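Local coordinates for Non-structural protein 3 (Rice hoja blanca virus, PDB 3AJF) that suppresses RNA-mediated gene silencing in the host, presumably by binding double-stranded RNA, and forms a homodimer, at residues P14-L19 with P70-L75. Numbering follows the deposited sequence.
Sequences PIPIDL and PGHYRL
Pro16 O accepts a hydrogen bond from Leu19 N at 3.0 Å, closing the first turn of helix 17-30, and the side chains of both residues meet the ring of Tyr73. Pro16 sits at the N-cap, where its rigid ring, with no backbone N-H to satisfy, offers apolar CB and CG; Pro16 CG rests 4.0 Å from Tyr73 CE1. Leu19 supplies the main cover. Leu19 CB lies 4.0 Å from the centroid of the Tyr73 ring and 9° off its normal, a CH-pi contact over the face. With CG anti to the backbone N (chi1 171°), the branch runs back along the ring, and Leu19 CD1 reaches Tyr73 CD2 at 3.6 Å. The bond from Tyr73 N to Pro70 O, 3.0 Å long, closes a turn that brings Pro70 back to the ring, where Pro70 CG meets the face opposite Leu19, nearer the rim. At the far end, Tyr73 OH lies 3.2 Å from Asp18 CB, a methylene carbon and so not a hydrogen-bond partner. Leu19 also packs on Pro76 and Leu77 of helix 74-85. The Tyr73 ring, layered between Leu19 and Pro70, thus joins the start of helix 17-30 to the turn leading into helix 74-85 in the helical domain of this tenuivirus p3 protein.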
ATOM      1  N   PRO A  14      11.272 -10.534   9.692  1.00 23.33           N
ATOM      2  CA  PRO A  14      12.398 -10.631   8.763  1.00 23.33           C
ATOM      3  C   PRO A  14      11.994 -10.419   7.303  1.00 22.59           C
ATOM      4  O   PRO A  14      11.019 -11.006   6.824  1.00 21.43           O
ATOM      5  CB  PRO A  14      12.897 -12.056   8.964  1.00 24.38           C
ATOM      6  CG  PRO A  14      12.479 -12.397  10.388  1.00 26.10           C
ATOM      7  CD  PRO A  14      11.122 -11.761  10.498  1.00 25.23           C
ATOM      8  N   ILE A  15      12.742  -9.563   6.615  1.00 22.61           N
ATOM      9  CA  ILE A  15      12.498  -9.266   5.212  1.00 22.84           C
ATOM     10  C   ILE A  15      13.657  -9.860   4.470  1.00 23.37           C
ATOM     11  O   ILE A  15      14.746  -9.325   4.559  1.00 24.08           O
ATOM     12  CB  ILE A  15      12.539  -7.753   4.956  1.00 22.25           C
ATOM     13  CG1 ILE A  15      11.570  -7.044   5.856  1.00 23.29           C
ATOM     14  CG2 ILE A  15      12.306  -7.409   3.453  1.00 22.68           C
ATOM     15  CD1 ILE A  15      12.148  -5.792   6.303  1.00 29.75           C
ATOM     16  N   PRO A  16      13.432 -10.940   3.699  1.00 24.09           N
ATOM     17  CA  PRO A  16      14.563 -11.533   2.994  1.00 25.03           C
ATOM     18  C   PRO A  16      15.195 -10.552   2.005  1.00 24.85           C
ATOM     19  O   PRO A  16      14.496  -9.784   1.330  1.00 23.04           O
ATOM     20  CB  PRO A  16      13.943 -12.743   2.274  1.00 25.65           C
ATOM     21  CG  PRO A  16      12.670 -12.990   2.964  1.00 25.43           C
ATOM     22  CD  PRO A  16      12.177 -11.656   3.423  1.00 23.41           C
ATOM     23  N   ILE A  17      16.519 -10.546   1.966  1.00 26.53           N
ATOM     24  CA  ILE A  17      17.282  -9.578   1.149  1.00 27.25           C
ATOM     25  C   ILE A  17      17.017  -9.714  -0.374  1.00 26.35           C
ATOM     26  O   ILE A  17      16.963  -8.700  -1.113  1.00 26.49           O
ATOM     27  CB  ILE A  17      18.813  -9.607   1.532  1.00 28.92           C
ATOM     28  CG1 ILE A  17      19.572  -8.412   0.930  1.00 31.68           C
ATOM     29  CG2 ILE A  17      19.447 -10.930   1.152  1.00 30.93           C
ATOM     30  CD1 ILE A  17      19.323  -7.079   1.653  1.00 34.58           C
ATOM     31  N   ASP A  18      16.787 -10.950  -0.823  1.00 25.38           N
ATOM     32  CA  ASP A  18      16.414 -11.209  -2.205  1.00 24.19           C
ATOM     33  C   ASP A  18      15.035 -10.668  -2.547  1.00 22.44           C
ATOM     34  O   ASP A  18      14.761 -10.417  -3.732  1.00 21.20           O
ATOM     35  CB  ASP A  18      16.481 -12.690  -2.527  1.00 26.39           C
ATOM     36  CG  ASP A  18      17.935 -13.249  -2.494  1.00 30.36           C
ATOM     37  OD1 ASP A  18      18.913 -12.460  -2.535  1.00 34.09           O
ATOM     38  OD2 ASP A  18      18.086 -14.486  -2.463  1.00 34.54           O
ATOM     39  N   LEU A  19      14.174 -10.493  -1.526  1.00 20.61           N
ATOM     40  CA  LEU A  19      12.871  -9.865  -1.744  1.00 19.11           C
ATOM     41  C   LEU A  19      13.051  -8.397  -2.101  1.00 17.98           C
ATOM     42  O   LEU A  19      12.404  -7.892  -3.023  1.00 17.63           O
ATOM     43  CB  LEU A  19      11.928 -10.012  -0.530  1.00 18.51           C
ATOM     44  CG  LEU A  19      10.606  -9.194  -0.595  1.00 19.28           C
ATOM     45  CD1 LEU A  19       9.758  -9.472  -1.887  1.00 17.50           C
ATOM     46  CD2 LEU A  19       9.755  -9.447   0.601  1.00 18.19           C
ATOM     47  N   PRO A  70       7.404 -16.110  -4.488  1.00 22.80           N
ATOM     48  CA  PRO A  70       7.551 -17.154  -3.462  1.00 23.39           C
ATOM     49  C   PRO A  70       6.596 -16.979  -2.251  1.00 23.12           C
ATOM     50  O   PRO A  70       6.335 -15.859  -1.799  1.00 20.91           O
ATOM     51  CB  PRO A  70       9.012 -17.008  -3.036  1.00 24.59           C
ATOM     52  CG  PRO A  70       9.705 -16.476  -4.245  1.00 23.70           C
ATOM     53  CD  PRO A  70       8.699 -15.502  -4.847  1.00 22.38           C
ATOM     54  N   GLY A  71       6.048 -18.085  -1.756  1.00 24.36           N
ATOM     55  CA  GLY A  71       5.092 -18.055  -0.646  1.00 24.36           C
ATOM     56  C   GLY A  71       5.616 -17.328   0.590  1.00 24.89           C
ATOM     57  O   GLY A  71       4.893 -16.577   1.232  1.00 24.68           O
ATOM     58  N   HIS A  72       6.886 -17.529   0.917  1.00 24.67           N
ATOM     59  CA  HIS A  72       7.454 -16.896   2.106  1.00 24.28           C
ATOM     60  C   HIS A  72       7.748 -15.405   1.929  1.00 22.59           C
ATOM     61  O   HIS A  72       8.152 -14.745   2.865  1.00 21.85           O
ATOM     62  CB  HIS A  72       8.672 -17.669   2.630  1.00 26.14           C
ATOM     63  CG  HIS A  72       9.870 -17.615   1.732  1.00 28.18           C
ATOM     64  ND1 HIS A  72       9.904 -18.225   0.496  1.00 30.07           N
ATOM     65  CD2 HIS A  72      11.091 -17.052   1.909  1.00 29.71           C
ATOM     66  CE1 HIS A  72      11.080 -18.011  -0.066  1.00 30.42           C
ATOM     67  NE2 HIS A  72      11.822 -17.311   0.774  1.00 31.99           N
ATOM     68  N   TYR A  73       7.529 -14.882   0.726  1.00 20.56           N
ATOM     69  CA  TYR A  73       7.694 -13.463   0.479  1.00 19.48           C
ATOM     70  C   TYR A  73       6.416 -12.700   0.793  1.00 18.07           C
ATOM     71  O   TYR A  73       6.466 -11.486   0.942  1.00 16.07           O
ATOM     72  CB  TYR A  73       8.127 -13.203  -0.977  1.00 19.41           C
ATOM     73  CG  TYR A  73       9.606 -13.465  -1.286  1.00 21.46           C
ATOM     74  CD1 TYR A  73      10.446 -14.144  -0.379  1.00 23.38           C
ATOM     75  CD2 TYR A  73      10.153 -13.047  -2.494  1.00 23.02           C
ATOM     76  CE1 TYR A  73      11.792 -14.359  -0.663  1.00 23.09           C
ATOM     77  CE2 TYR A  73      11.495 -13.273  -2.788  1.00 23.30           C
ATOM     78  CZ  TYR A  73      12.293 -13.923  -1.872  1.00 23.98           C
ATOM     79  OH  TYR A  73      13.601 -14.138  -2.189  1.00 27.79           O
ATOM     80  N   ARG A  74       5.281 -13.402   0.942  1.00 17.01           N
ATOM     81  CA  ARG A  74       4.008 -12.671   1.041  1.00 17.10           C
ATOM     82  C   ARG A  74       3.892 -11.790   2.285  1.00 16.67           C
ATOM     83  O   ARG A  74       3.417 -10.647   2.198  1.00 16.70           O
ATOM     84  CB  ARG A  74       2.769 -13.586   0.897  1.00 17.93           C
ATOM     85  CG  ARG A  74       2.684 -14.363  -0.433  1.00 16.85           C
ATOM     86  CD  ARG A  74       1.275 -14.912  -0.645  1.00 16.39           C
ATOM     87  NE  ARG A  74       0.363 -13.821  -0.983  1.00 14.21           N
ATOM     88  CZ  ARG A  74       0.284 -13.229  -2.171  1.00 12.03           C
ATOM     89  NH1 ARG A  74       0.998 -13.670  -3.194  1.00 12.99           N
ATOM     90  NH2 ARG A  74      -0.559 -12.218  -2.355  1.00 13.13           N
ATOM     91  N   LEU A  75       4.304 -12.326   3.423  1.00 17.32           N
ATOM     92  CA  LEU A  75       4.154 -11.616   4.699  1.00 18.10           C
ATOM     93  C   LEU A  75       5.102 -10.404   4.788  1.00 16.76           C
ATOM     94  O   LEU A  75       4.654  -9.293   5.119  1.00 16.78           O
ATOM     95  CB  LEU A  75       4.325 -12.572   5.893  1.00 19.64           C
ATOM     96  CG  LEU A  75       4.218 -11.984   7.309  1.00 20.04           C
ATOM     97  CD1 LEU A  75       2.933 -11.163   7.468  1.00 22.71           C
ATOM     98  CD2 LEU A  75       4.291 -13.074   8.370  1.00 22.95           C
TER